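Local structure of uncharacterized protein (Bacteroides ovatus CL02T12C04, 6PTM) at residues Ser64-Leu69 and Leu143-Thr148; Pro149-Thr154 and Lys168-Ala173; Ala74-Glu79 and Ile185-Asn190; Tyr488-Tyr493 and Val540-Ile545. The protein probably acts as an exo-carrageenase of glycoside hydrolase family 42, releasing sugar units from the ends of carrageenan chains. All blocks are in the same frame, centred on the assembly; numbering follows the deposited sequence.

Interaction 1: Ser64-Leu69 and Leu143-Thr148; sequences SGINTL and LKRLPT
R145 reaches out of the loop 143-148 and sets the rim of its guanidinium against the backbone of 64-69, where NH1 of R145 donates to N67 O at 3.0 Å. This bond is bent, 148° at the hydrogen, and the donor stands tilted from the carbonyl plane. The arginine chain runs extended as far as CD and then turns at chi3 (-70°), which swings its head onto the peptide of N67 and leaves CD of R145 3.5 Å from the same O of N67. I66 crosses the arginine at about a right angle, its CG2 meeting NH1 of R145 obliquely. NH2 of R145 has its salt bridge outside, with E71, and so ties 143-148 to helix 69-90. Segment 64-69 is a helix-to-helix connection: G65 ends helix 44-63 in a Schellman motif, and T68 stands at the N-cap position of helix 69-90, though its hydroxyl goes to the E72 carboxylate and makes no capping bond. Between them N67 forms an Asx turn, its OD1 accepting from L69 N at 3.0 Å with an angle of 156°. The carboxamide is thereby fixed in its rotation and turns ND2 out toward the other loop. There N67 ND2 gives a hydrogen to a water at 2.7 Å, and the same water accepts from T148 N at 3.0 Å. N67 ND2 also lies 2.8 Å from T148 O. T148 comes across the asparagine at about a right angle, its CG2 3.6 Å from ND2 of N67, while its OG1 bonds to I545 O on helix 534-549.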
loop_
_atom_site.group_PDB
_atom_site.type_symbol
_atom_site.label_atom_id
_atom_site.label_comp_id
_atom_site.label_asym_id
_atom_site.label_seq_id
_atom_site.Cartn_x
_atom_site.Cartn_y
_atom_site.Cartn_z
ATOM N N SER A 64 24.698 -23.583 20.787
ATOM C CA SER A 64 25.636 -22.459 21.039
ATOM C C SER A 64 24.906 -21.169 21.418
ATOM O O SER A 64 25.592 -20.136 21.497
ATOM C CB SER A 64 26.498 -22.232 19.847
ATOM O OG SER A 64 26.885 -23.490 19.323
ATOM N N GLY A 65 23.580 -21.197 21.563
ATOM C CA GLY A 65 22.749 -20.012 21.852
ATOM C C GLY A 65 22.495 -19.112 20.636
ATOM O O GLY A 65 22.035 -17.986 20.833
ATOM N N ILE A 66 22.757 -19.553 19.410
ATOM C CA ILE A 66 22.432 -18.742 18.198
ATOM C C ILE A 66 20.906 -18.757 17.987
ATOM O O ILE A 66 20.312 -19.841 18.006
ATOM C CB ILE A 66 23.215 -19.263 16.976
ATOM C CG1 ILE A 66 24.729 -19.048 17.151
ATOM C CG2 ILE A 66 22.721 -18.599 15.693
ATOM C CD1 ILE A 66 25.591 -19.817 16.168
ATOM N N ASN A 67 20.307 -17.597 17.719
ATOM C CA ASN A 67 18.893 -17.488 17.283
ATOM C C ASN A 67 18.773 -18.008 15.840
ATOM O O ASN A 67 19.142 -17.250 14.880
ATOM C CB ASN A 67 18.379 -16.041 17.355
ATOM C CG ASN A 67 16.893 -15.948 17.086
ATOM O OD1 ASN A 67 16.323 -16.892 16.517
ATOM N ND2 ASN A 67 16.254 -14.856 17.495
ATOM N N THR A 68 18.240 -19.227 15.660
ATOM C CA THR A 68 18.142 -19.901 14.339
ATOM C C THR A 68 16.753 -19.675 13.720
ATOM O O THR A 68 16.357 -20.473 12.854
ATOM C CB THR A 68 18.397 -21.413 14.431
ATOM O OG1 THR A 68 17.577 -21.950 15.464
ATOM C CG2 THR A 68 19.833 -21.746 14.714
ATOM N N LEU A 69 16.016 -18.643 14.122
ATOM C CA LEU A 69 14.663 -18.383 13.552
ATOM C C LEU A 69 14.725 -18.371 12.016
ATOM O O LEU A 69 13.866 -18.992 11.371
ATOM C CB LEU A 69 14.090 -17.073 14.101
ATOM C CG LEU A 69 12.755 -16.637 13.516
ATOM C CD1 LEU A 69 11.655 -17.674 13.801
ATOM C CD2 LEU A 69 12.366 -15.280 14.090
ATOM N N LEU A 143 29.992 -13.620 10.467
ATOM C CA LEU A 143 28.819 -12.734 10.305
ATOM C C LEU A 143 28.280 -12.453 11.695
ATOM O O LEU A 143 28.191 -13.409 12.508
ATOM C CB LEU A 143 27.723 -13.402 9.473
ATOM C CG LEU A 143 28.101 -13.825 8.053
ATOM C CD1 LEU A 143 26.931 -14.536 7.370
ATOM C CD2 LEU A 143 28.563 -12.650 7.211
ATOM N N LYS A 144 27.937 -11.207 11.954
ATOM C CA LYS A 144 27.286 -10.841 13.230
ATOM C C LYS A 144 25.773 -10.906 13.016
ATOM O O LYS A 144 25.266 -10.211 12.137
ATOM C CB LYS A 144 27.780 -9.462 13.677
ATOM C CG LYS A 144 27.202 -8.972 15.009
ATOM C CD LYS A 144 27.803 -7.663 15.501
ATOM C CE LYS A 144 27.513 -6.503 14.576
ATOM N NZ LYS A 144 26.206 -5.915 14.903
ATOM N N ARG A 145 25.074 -11.717 13.801
ATOM C CA ARG A 145 23.593 -11.817 13.745
ATOM C C ARG A 145 22.969 -10.935 14.816
ATOM O O ARG A 145 23.154 -11.196 15.970
ATOM C CB ARG A 145 23.115 -13.253 13.930
ATOM C CG ARG A 145 21.600 -13.382 13.914
ATOM C CD ARG A 145 21.216 -14.787 13.562
ATOM N NE ARG A 145 21.503 -15.093 12.163
ATOM C CZ ARG A 145 21.221 -16.264 11.608
ATOM N NH1 ARG A 145 20.657 -17.201 12.338
ATOM N NH2 ARG A 145 21.440 -16.494 10.328
ATOM N N LEU A 146 22.184 -9.944 14.418
ATOM C CA LEU A 146 21.482 -9.084 15.381
ATOM C C LEU A 146 20.397 -9.896 16.060
ATOM O O LEU A 146 19.835 -10.802 15.438
ATOM C CB LEU A 146 20.892 -7.903 14.626
ATOM C CG LEU A 146 21.928 -6.967 14.021
ATOM C CD1 LEU A 146 21.237 -5.836 13.281
ATOM C CD2 LEU A 146 22.861 -6.430 15.103
ATOM N N PRO A 147 20.062 -9.547 17.321
ATOM C CA PRO A 147 18.889 -10.102 17.971
ATOM C C PRO A 147 17.623 -9.841 17.148
ATOM O O PRO A 147 17.460 -8.731 16.578
ATOM C CB PRO A 147 18.788 -9.337 19.306
ATOM C CG PRO A 147 20.178 -8.739 19.540
ATOM C CD PRO A 147 20.757 -8.531 18.149
ATOM N N THR A 148 16.702 -10.802 17.151
ATOM C CA THR A 148 15.425 -10.683 16.409
ATOM C C THR A 148 14.370 -11.464 17.183
ATOM O O THR A 148 14.690 -12.499 17.748
ATOM C CB THR A 148 15.607 -11.114 14.944
ATOM O OG1 THR A 148 14.501 -10.599 14.210
ATOM C CG2 THR A 148 15.692 -12.611 14.763
HETATM O O HOH W 1 17.700 -13.006 18.885
#

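Interaction 2: Pro149-Thr154 and Lys168-Ala173; sequences PVVDWT and KPVFLA
W153 and L172 make the tight end of this contact. The leucine spreads over one face of the indole: L172 CD1 stands 4.0 Å from the centroid of the W153 six-membered ring, 14° off its normal, a CH-pi contact. With CG of L172 opposite the carbonyl carbon (chi1 -60°), both methyls are laid on the ring. The other methyl, CD2 of L172, lies 3.8 Å from W153 CZ2, and L172 CB is 3.7 Å from W153 CH2, while V151 O lies in plane at the ring edge. Strand 168-175 is probably the first strand of the family's (beta/alpha)8 barrel, and the tryptophan also touches N190, L191 and I224, just ahead of strands 192-197 and 225-230. Replacing W153 with an alanine would probably open a gap beneath L172 and rob both its methyls of the aromatic face they rest on. Packing is sparser farther along, where V170 CG1 meets P149 CG at 4.0 Å and V151 CG2 at 4.1 Å. Toward solvent, exposed T154 folds back on D152, whose OD1 accepts from both T154 N, in an Asx turn, and T154 OG1 at 2.6 Å. No hydrogen bond links the two segments, so their fit depends on apolar burial and shape rather than on directional bonds.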
loop_
_atom_site.group_PDB
_atom_site.type_symbol
_atom_site.label_atom_id
_atom_site.label_comp_id
_atom_site.label_asym_id
_atom_site.label_seq_id
_atom_site.Cartn_x
_atom_site.Cartn_y
_atom_site.Cartn_z
ATOM N N PRO A 149 13.134 -10.927 17.315
ATOM C CA PRO A 149 12.114 -11.542 18.169
ATOM C C PRO A 149 11.454 -12.753 17.506
ATOM O O PRO A 149 11.352 -12.784 16.288
ATOM C CB PRO A 149 11.088 -10.449 18.368
ATOM C CG PRO A 149 11.208 -9.614 17.098
ATOM C CD PRO A 149 12.682 -9.650 16.739
ATOM N N VAL A 150 11.101 -13.742 18.321
ATOM C CA VAL A 150 10.168 -14.831 17.954
ATOM C C VAL A 150 8.803 -14.290 18.378
ATOM O O VAL A 150 8.503 -14.344 19.568
ATOM C CB VAL A 150 10.535 -16.166 18.635
ATOM C CG1 VAL A 150 9.572 -17.275 18.260
ATOM C CG2 VAL A 150 11.956 -16.610 18.291
ATOM N N VAL A 151 8.055 -13.721 17.426
ATOM C CA VAL A 151 6.804 -12.957 17.703
ATOM C C VAL A 151 5.677 -13.938 18.040
ATOM O O VAL A 151 5.288 -14.739 17.191
ATOM C CB VAL A 151 6.406 -12.034 16.530
ATOM C CG1 VAL A 151 5.123 -11.298 16.836
ATOM C CG2 VAL A 151 7.526 -11.051 16.179
ATOM N N ASP A 152 5.110 -13.781 19.224
ATOM C CA ASP A 152 3.839 -14.425 19.600
ATOM C C ASP A 152 2.703 -13.470 19.231
ATOM O O ASP A 152 2.494 -12.453 19.910
ATOM C CB ASP A 152 3.854 -14.801 21.074
ATOM C CG ASP A 152 2.551 -15.404 21.568
ATOM O OD1 ASP A 152 1.549 -15.454 20.813
ATOM O OD2 ASP A 152 2.550 -15.789 22.733
ATOM N N TRP A 153 1.960 -13.822 18.197
ATOM C CA TRP A 153 0.933 -12.934 17.597
ATOM C C TRP A 153 -0.278 -12.745 18.546
ATOM O O TRP A 153 -1.048 -11.728 18.391
ATOM C CB TRP A 153 0.548 -13.513 16.237
ATOM C CG TRP A 153 1.568 -13.345 15.159
ATOM C CD1 TRP A 153 2.908 -13.644 15.175
ATOM C CD2 TRP A 153 1.270 -12.892 13.828
ATOM N NE1 TRP A 153 3.465 -13.384 13.944
ATOM C CE2 TRP A 153 2.482 -12.896 13.104
ATOM C CE3 TRP A 153 0.102 -12.441 13.194
ATOM C CZ2 TRP A 153 2.529 -12.471 11.770
ATOM C CZ3 TRP A 153 0.161 -12.031 11.878
ATOM C CH2 TRP A 153 1.365 -12.047 11.174
ATOM N N THR A 154 -0.409 -13.598 19.562
ATOM C CA THR A 154 -1.467 -13.477 20.595
ATOM C C THR A 154 -1.151 -12.258 21.466
ATOM O O THR A 154 -2.049 -11.816 22.145
ATOM C CB THR A 154 -1.663 -14.772 21.408
ATOM O OG1 THR A 154 -0.544 -15.010 22.256
ATOM C CG2 THR A 154 -1.836 -16.004 20.545
ATOM N N LYS A 168 8.719 -3.458 21.688
ATOM C CA LYS A 168 9.453 -3.045 20.487
ATOM C C LYS A 168 8.540 -3.091 19.275
ATOM O O LYS A 168 7.699 -3.992 19.175
ATOM C CB LYS A 168 10.655 -3.969 20.310
ATOM C CG LYS A 168 11.774 -3.718 21.304
ATOM C CD LYS A 168 12.413 -2.395 20.977
ATOM C CE LYS A 168 13.280 -1.865 22.084
ATOM N NZ LYS A 168 13.884 -0.595 21.636
ATOM N N PRO A 169 8.767 -2.190 18.287
ATOM C CA PRO A 169 8.112 -2.281 16.983
ATOM C C PRO A 169 8.503 -3.591 16.282
ATOM O O PRO A 169 9.717 -3.969 16.260
ATOM C CB PRO A 169 8.564 -1.040 16.181
ATOM C CG PRO A 169 9.445 -0.241 17.121
ATOM C CD PRO A 169 9.733 -1.075 18.345
ATOM N N VAL A 170 7.487 -4.248 15.705
ATOM C CA VAL A 170 7.672 -5.388 14.775
ATOM C C VAL A 170 6.868 -5.113 13.494
ATOM O O VAL A 170 6.020 -4.194 13.477
ATOM C CB VAL A 170 7.311 -6.742 15.415
ATOM C CG1 VAL A 170 8.226 -7.061 16.580
ATOM C CG2 VAL A 170 5.851 -6.824 15.844
ATOM N N PHE A 171 7.163 -5.892 12.470
ATOM C CA PHE A 171 6.520 -5.879 11.144
ATOM C C PHE A 171 5.992 -7.283 10.851
ATOM O O PHE A 171 6.740 -8.254 11.020
ATOM C CB PHE A 171 7.519 -5.343 10.113
ATOM C CG PHE A 171 8.092 -4.003 10.520
ATOM C CD1 PHE A 171 7.297 -2.858 10.499
ATOM C CD2 PHE A 171 9.395 -3.893 10.982
ATOM C CE1 PHE A 171 7.798 -1.635 10.924
ATOM C CE2 PHE A 171 9.878 -2.679 11.437
ATOM C CZ PHE A 171 9.085 -1.556 11.399
ATOM N N LEU A 172 4.759 -7.375 10.356
ATOM C CA LEU A 172 4.039 -8.660 10.222
ATOM C C LEU A 172 3.828 -9.035 8.746
ATOM O O LEU A 172 3.441 -8.163 7.923
ATOM C CB LEU A 172 2.712 -8.599 10.971
ATOM C CG LEU A 172 2.786 -8.335 12.480
ATOM C CD1 LEU A 172 1.389 -8.521 13.093
ATOM C CD2 LEU A 172 3.838 -9.195 13.213
ATOM N N ALA A 173 4.024 -10.312 8.439
ATOM C CA ALA A 173 3.672 -10.896 7.126
ATOM C C ALA A 173 2.891 -12.185 7.341
ATOM O O ALA A 173 3.344 -13.031 8.148
ATOM C CB ALA A 173 4.906 -11.153 6.322
#

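Interaction 3: Ala74-Glu79 and Ile185-Asn190; sequences ALRTAE and IEYHGN
The guanidinium of R76 has the Y187 ring beneath one face and carboxylates at its edges. The tyrosine meets it rim first, CE2 of Y187 3.9 Å from CZ of R76, with the two planes 78° apart, so R76 CZ lies in the plane of the phenol ring rather than over it. At one edge NH1 of R76 donates to E186 OE1 at 2.8 Å and NH2 of R76 to the same oxygen of E186 at 2.9 Å, an end-on grip on a single atom. NE of R76 turns to E79 OE1 at 3.1 Å, one helical turn on. The imidazole of H188 is also approached at its edge: R76 CG lies 3.9 Å from H188 CE1, and H188 NE2 donates in its ring plane to T77 OG1 at 2.8 Å. The arginine chain is curled, bent at chi2 (56°) and chi3 (58°), which folds the head back against the rim of the tyrosine and between the acids. R76, E79 and E186 thus form a salt-bridge network in which the arginine is likely to favour the ionised form of both carboxylates; NH1 of R76 bonds further to E183 O, E79 OE2 pairs with R55, and Y187 OH bonds to E72. Segment 74-79 belongs to the N-terminal helical region: L75 and A78 lean on helix 44-63, and A74, T77 and A78 on helix 109-139. Segment 185-190 leads into strand 192-197, probably a barrel strand, while H188 packs against V537 and H541 of helix 534-549.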
loop_
_atom_site.group_PDB
_atom_site.type_symbol
_atom_site.label_atom_id
_atom_site.label_comp_id
_atom_site.label_asym_id
_atom_site.label_seq_id
_atom_site.Cartn_x
_atom_site.Cartn_y
_atom_site.Cartn_z
ATOM N N ALA A 74 13.297 -21.102 6.826
ATOM C CA ALA A 74 13.725 -21.696 5.535
ATOM C C ALA A 74 13.483 -23.219 5.540
ATOM O O ALA A 74 13.001 -23.760 4.514
ATOM C CB ALA A 74 15.186 -21.371 5.272
ATOM N N LEU A 75 13.889 -23.898 6.615
ATOM C CA LEU A 75 13.714 -25.372 6.761
ATOM C C LEU A 75 12.221 -25.692 6.642
ATOM O O LEU A 75 11.864 -26.621 5.914
ATOM C CB LEU A 75 14.248 -25.836 8.118
ATOM C CG LEU A 75 14.154 -27.343 8.353
ATOM C CD1 LEU A 75 15.069 -28.080 7.392
ATOM C CD2 LEU A 75 14.525 -27.718 9.766
ATOM N N ARG A 76 11.366 -24.982 7.369
ATOM C CA ARG A 76 9.907 -25.237 7.332
ATOM C C ARG A 76 9.382 -24.990 5.918
ATOM O O ARG A 76 8.543 -25.782 5.428
ATOM C CB ARG A 76 9.153 -24.401 8.363
ATOM C CG ARG A 76 7.650 -24.631 8.335
ATOM C CD ARG A 76 7.252 -26.087 8.520
ATOM N NE ARG A 76 7.765 -26.621 9.780
ATOM C CZ ARG A 76 7.263 -26.347 10.985
ATOM N NH1 ARG A 76 6.226 -25.538 11.147
ATOM N NH2 ARG A 76 7.819 -26.895 12.049
ATOM N N THR A 77 9.833 -23.922 5.274
ATOM C CA THR A 77 9.410 -23.651 3.892
ATOM C C THR A 77 9.755 -24.862 3.021
ATOM O O THR A 77 8.948 -25.269 2.152
ATOM C CB THR A 77 10.052 -22.385 3.335
ATOM O OG1 THR A 77 9.774 -21.269 4.187
ATOM C CG2 THR A 77 9.531 -22.121 1.944
ATOM N N ALA A 78 10.956 -25.380 3.194
ATOM C CA ALA A 78 11.481 -26.488 2.385
ATOM C C ALA A 78 10.612 -27.717 2.651
ATOM O O ALA A 78 10.122 -28.323 1.664
ATOM C CB ALA A 78 12.935 -26.700 2.712
ATOM N N GLU A 79 10.345 -28.023 3.927
ATOM C CA GLU A 79 9.513 -29.200 4.320
ATOM C C GLU A 79 8.151 -29.087 3.653
ATOM O O GLU A 79 7.688 -30.073 3.128
ATOM C CB GLU A 79 9.342 -29.288 5.831
ATOM C CG GLU A 79 10.631 -29.632 6.517
ATOM C CD GLU A 79 10.548 -29.430 8.010
ATOM O OE1 GLU A 79 9.630 -28.766 8.464
ATOM O OE2 GLU A 79 11.447 -29.884 8.680
ATOM N N ILE A 185 1.533 -21.757 10.796
ATOM C CA ILE A 185 1.431 -20.546 11.666
ATOM C C ILE A 185 2.658 -20.436 12.582
ATOM O O ILE A 185 2.791 -19.385 13.226
ATOM C CB ILE A 185 0.100 -20.500 12.456
ATOM C CG1 ILE A 185 -0.004 -21.654 13.456
ATOM C CG2 ILE A 185 -1.089 -20.437 11.509
ATOM C CD1 ILE A 185 -1.200 -21.581 14.375
ATOM N N GLU A 186 3.512 -21.469 12.668
ATOM C CA GLU A 186 4.758 -21.415 13.477
ATOM C C GLU A 186 5.712 -20.370 12.893
ATOM O O GLU A 186 6.209 -19.543 13.671
ATOM C CB GLU A 186 5.441 -22.767 13.554
ATOM C CG GLU A 186 4.817 -23.610 14.626
ATOM C CD GLU A 186 5.373 -25.014 14.760
ATOM O OE1 GLU A 186 6.178 -25.428 13.900
ATOM O OE2 GLU A 186 5.003 -25.667 15.753
ATOM N N TYR A 187 5.914 -20.359 11.578
ATOM C CA TYR A 187 6.908 -19.438 10.964
ATOM C C TYR A 187 6.300 -18.478 9.937
ATOM O O TYR A 187 6.984 -17.482 9.638
ATOM C CB TYR A 187 8.044 -20.253 10.357
ATOM C CG TYR A 187 8.734 -21.115 11.382
ATOM C CD1 TYR A 187 9.690 -20.581 12.225
ATOM C CD2 TYR A 187 8.418 -22.455 11.536
ATOM C CE1 TYR A 187 10.322 -21.348 13.188
ATOM C CE2 TYR A 187 9.073 -23.245 12.461
ATOM C CZ TYR A 187 10.022 -22.690 13.298
ATOM O OH TYR A 187 10.679 -23.430 14.244
ATOM N N HIS A 188 5.197 -18.873 9.300
ATOM C CA HIS A 188 4.673 -18.156 8.105
ATOM C C HIS A 188 3.530 -17.186 8.406
ATOM O O HIS A 188 2.741 -16.922 7.503
ATOM C CB HIS A 188 4.375 -19.156 6.977
ATOM C CG HIS A 188 5.587 -19.846 6.447
ATOM N ND1 HIS A 188 6.099 -20.979 7.018
ATOM C CD2 HIS A 188 6.387 -19.566 5.400
ATOM C CE1 HIS A 188 7.155 -21.360 6.347
ATOM N NE2 HIS A 188 7.352 -20.516 5.360
ATOM N N GLY A 189 3.455 -16.716 9.643
ATOM C CA GLY A 189 2.494 -15.696 10.075
ATOM C C GLY A 189 1.379 -16.348 10.844
ATOM O O GLY A 189 1.081 -17.537 10.563
ATOM N N ASN A 190 0.787 -15.612 11.779
ATOM C CA ASN A 190 -0.348 -16.105 12.611
ATOM C C ASN A 190 -1.478 -15.059 12.623
ATOM O O ASN A 190 -2.013 -14.708 13.693
ATOM C CB ASN A 190 0.162 -16.541 13.986
ATOM C CG ASN A 190 -0.886 -17.305 14.763
ATOM O OD1 ASN A 190 -1.810 -17.831 14.168
ATOM N ND2 ASN A 190 -0.688 -17.433 16.059
#

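Interaction 4: Tyr488-Tyr493 and Val540-Ile545; sequences YARGNY and VHATMI
Y493 presents one ring face to V540, whose CG1 stands 4.0 Å from the ring centroid and 14° off the normal, a CH-pi contact. The two helices, 486-498 and 534-549, fit the last two helices of the (beta/alpha)8 barrel expected of this family; the axes of segments 488-493 and 540-545 pass 9.0 Å apart, crossing at -44°. V540 CG2 adds a contact with Y493 CE1 at 3.8 Å, and the bent chain of M544 brings its CE obliquely to Y493 CD2, also at 3.8 Å. Y493 OH bonds to T506 on the strand between the helices. Where the backbones come nearest, R490 CA and T543 CA are 5.7 Å apart. R490 leans across here with its guanidinium over T543 OG1, a hydroxyl that bonds to E539 O. NE of R490 forms a salt bridge with E539 and NH1 one with D546, so both acids hold the head. A leucine in place of R490 would probably leave E539 and D546 without their positive mate and T543 OG1 without the guanidinium face that lies against it. T543 OG1 sits 3.4 Å from R490 CB, while T543 CG2 lies 4.1 Å from Y493 CB.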
loop_
_atom_site.group_PDB
_atom_site.type_symbol
_atom_site.label_atom_id
_atom_site.label_comp_id
_atom_site.label_asym_id
_atom_site.label_seq_id
_atom_site.Cartn_x
_atom_site.Cartn_y
_atom_site.Cartn_z
ATOM N N TYR A 488 14.306 -9.521 -5.490
ATOM C CA TYR A 488 13.133 -8.699 -5.850
ATOM C C TYR A 488 12.181 -8.652 -4.650
ATOM O O TYR A 488 11.701 -7.566 -4.277
ATOM C CB TYR A 488 12.394 -9.238 -7.080
ATOM C CG TYR A 488 11.062 -8.559 -7.218
ATOM C CD1 TYR A 488 10.968 -7.243 -7.670
ATOM C CD2 TYR A 488 9.918 -9.171 -6.735
ATOM C CE1 TYR A 488 9.745 -6.583 -7.707
ATOM C CE2 TYR A 488 8.691 -8.534 -6.782
ATOM C CZ TYR A 488 8.602 -7.234 -7.263
ATOM O OH TYR A 488 7.368 -6.617 -7.279
ATOM N N ALA A 489 11.927 -9.808 -4.050
ATOM C CA ALA A 489 10.890 -9.914 -3.003
ATOM C C ALA A 489 11.334 -9.068 -1.797
ATOM O O ALA A 489 10.511 -8.233 -1.232
ATOM C CB ALA A 489 10.656 -11.368 -2.642
ATOM N N ARG A 490 12.590 -9.261 -1.374
ATOM C CA ARG A 490 13.200 -8.522 -0.228
ATOM C C ARG A 490 13.202 -7.016 -0.516
ATOM O O ARG A 490 12.812 -6.234 0.372
ATOM C CB ARG A 490 14.626 -9.008 0.026
ATOM C CG ARG A 490 15.458 -8.120 0.935
ATOM C CD ARG A 490 16.800 -8.770 1.223
ATOM N NE ARG A 490 16.645 -9.956 2.061
ATOM C CZ ARG A 490 16.637 -9.973 3.398
ATOM N NH1 ARG A 490 16.786 -8.857 4.075
ATOM N NH2 ARG A 490 16.471 -11.120 4.060
ATOM N N GLY A 491 13.671 -6.601 -1.684
ATOM C CA GLY A 491 13.750 -5.156 -2.011
ATOM C C GLY A 491 12.399 -4.483 -1.898
ATOM O O GLY A 491 12.294 -3.342 -1.419
ATOM N N ASN A 492 11.357 -5.167 -2.336
ATOM C CA ASN A 492 9.994 -4.610 -2.386
ATOM C C ASN A 492 9.428 -4.495 -0.978
ATOM O O ASN A 492 8.831 -3.451 -0.687
ATOM C CB ASN A 492 9.104 -5.454 -3.292
ATOM C CG ASN A 492 8.533 -4.637 -4.418
ATOM O OD1 ASN A 492 7.336 -4.350 -4.427
ATOM N ND2 ASN A 492 9.390 -4.246 -5.353
ATOM N N TYR A 493 9.552 -5.523 -0.153
ATOM C CA TYR A 493 8.960 -5.479 1.200
ATOM C C TYR A 493 9.766 -4.464 2.005
ATOM O O TYR A 493 9.220 -3.749 2.831
ATOM C CB TYR A 493 8.884 -6.863 1.846
ATOM C CG TYR A 493 7.665 -7.628 1.418
ATOM C CD1 TYR A 493 7.659 -8.308 0.213
ATOM C CD2 TYR A 493 6.508 -7.626 2.165
ATOM C CE1 TYR A 493 6.528 -8.969 -0.238
ATOM C CE2 TYR A 493 5.375 -8.316 1.741
ATOM C CZ TYR A 493 5.376 -8.969 0.521
ATOM O OH TYR A 493 4.282 -9.639 0.068
ATOM N N VAL A 540 10.102 -13.387 2.078
ATOM C CA VAL A 540 9.213 -12.407 2.762
ATOM C C VAL A 540 9.464 -12.492 4.271
ATOM O O VAL A 540 9.692 -11.450 4.889
ATOM C CB VAL A 540 7.716 -12.595 2.449
ATOM C CG1 VAL A 540 6.903 -11.604 3.257
ATOM C CG2 VAL A 540 7.421 -12.419 0.963
ATOM N N HIS A 541 9.452 -13.699 4.841
ATOM C CA HIS A 541 9.632 -13.887 6.305
ATOM C C HIS A 541 11.059 -13.546 6.739
ATOM O O HIS A 541 11.216 -12.971 7.831
ATOM C CB HIS A 541 9.189 -15.296 6.699
ATOM C CG HIS A 541 7.758 -15.483 6.395
ATOM N ND1 HIS A 541 6.796 -14.810 7.106
ATOM C CD2 HIS A 541 7.127 -16.185 5.440
ATOM C CE1 HIS A 541 5.611 -15.115 6.606
ATOM N NE2 HIS A 541 5.786 -15.943 5.566
ATOM N N ALA A 542 12.060 -13.870 5.924
ATOM C CA ALA A 542 13.459 -13.481 6.176
ATOM C C ALA A 542 13.573 -11.954 6.185
ATOM O O ALA A 542 14.297 -11.409 7.020
ATOM C CB ALA A 542 14.381 -14.106 5.154
ATOM N N THR A 543 12.901 -11.268 5.277
ATOM C CA THR A 543 12.889 -9.784 5.290
ATOM C C THR A 543 12.271 -9.264 6.607
ATOM O O THR A 543 12.865 -8.398 7.257
ATOM C CB THR A 543 12.241 -9.263 4.012
ATOM O OG1 THR A 543 12.914 -9.858 2.887
ATOM C CG2 THR A 543 12.339 -7.766 3.930
ATOM N N MET A 544 11.134 -9.788 7.038
ATOM C CA MET A 544 10.515 -9.369 8.324
ATOM C C MET A 544 11.531 -9.568 9.460
ATOM O O MET A 544 11.669 -8.679 10.350
ATOM C CB MET A 544 9.222 -10.147 8.591
ATOM C CG MET A 544 8.125 -9.900 7.569
ATOM S SD MET A 544 7.624 -8.154 7.478
ATOM C CE MET A 544 7.864 -7.804 5.739
ATOM N N ILE A 545 12.240 -10.696 9.446
ATOM C CA ILE A 545 13.236 -10.989 10.510
ATOM C C ILE A 545 14.288 -9.886 10.536
ATOM O O ILE A 545 14.658 -9.443 11.648
ATOM C CB ILE A 545 13.885 -12.360 10.290
ATOM C CG1 ILE A 545 12.911 -13.474 10.671
ATOM C CG2 ILE A 545 15.224 -12.396 11.031
ATOM C CD1 ILE A 545 13.357 -14.865 10.273
#

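From the N terminus, 64-69 opens interaction 1 and 74-79 opens interaction 3 before 143-148 closes the first, so these two cross; the loop closed by interaction 1 is largely helical. Straight after it, 149-154 and 168-173 form interaction 2, a short loop nested inside interaction 3, which closes at 185-190. Interaction 4 follows much later, in series with the rest, and joins two probable barrel helices. The four touch one another: L69 meets P149, Y187 and I545, W153 packs on G189 and N190, and A173 and H188 both meet H541. Together they tie the N-terminal helices to the first strands and last helices of the probable barrel.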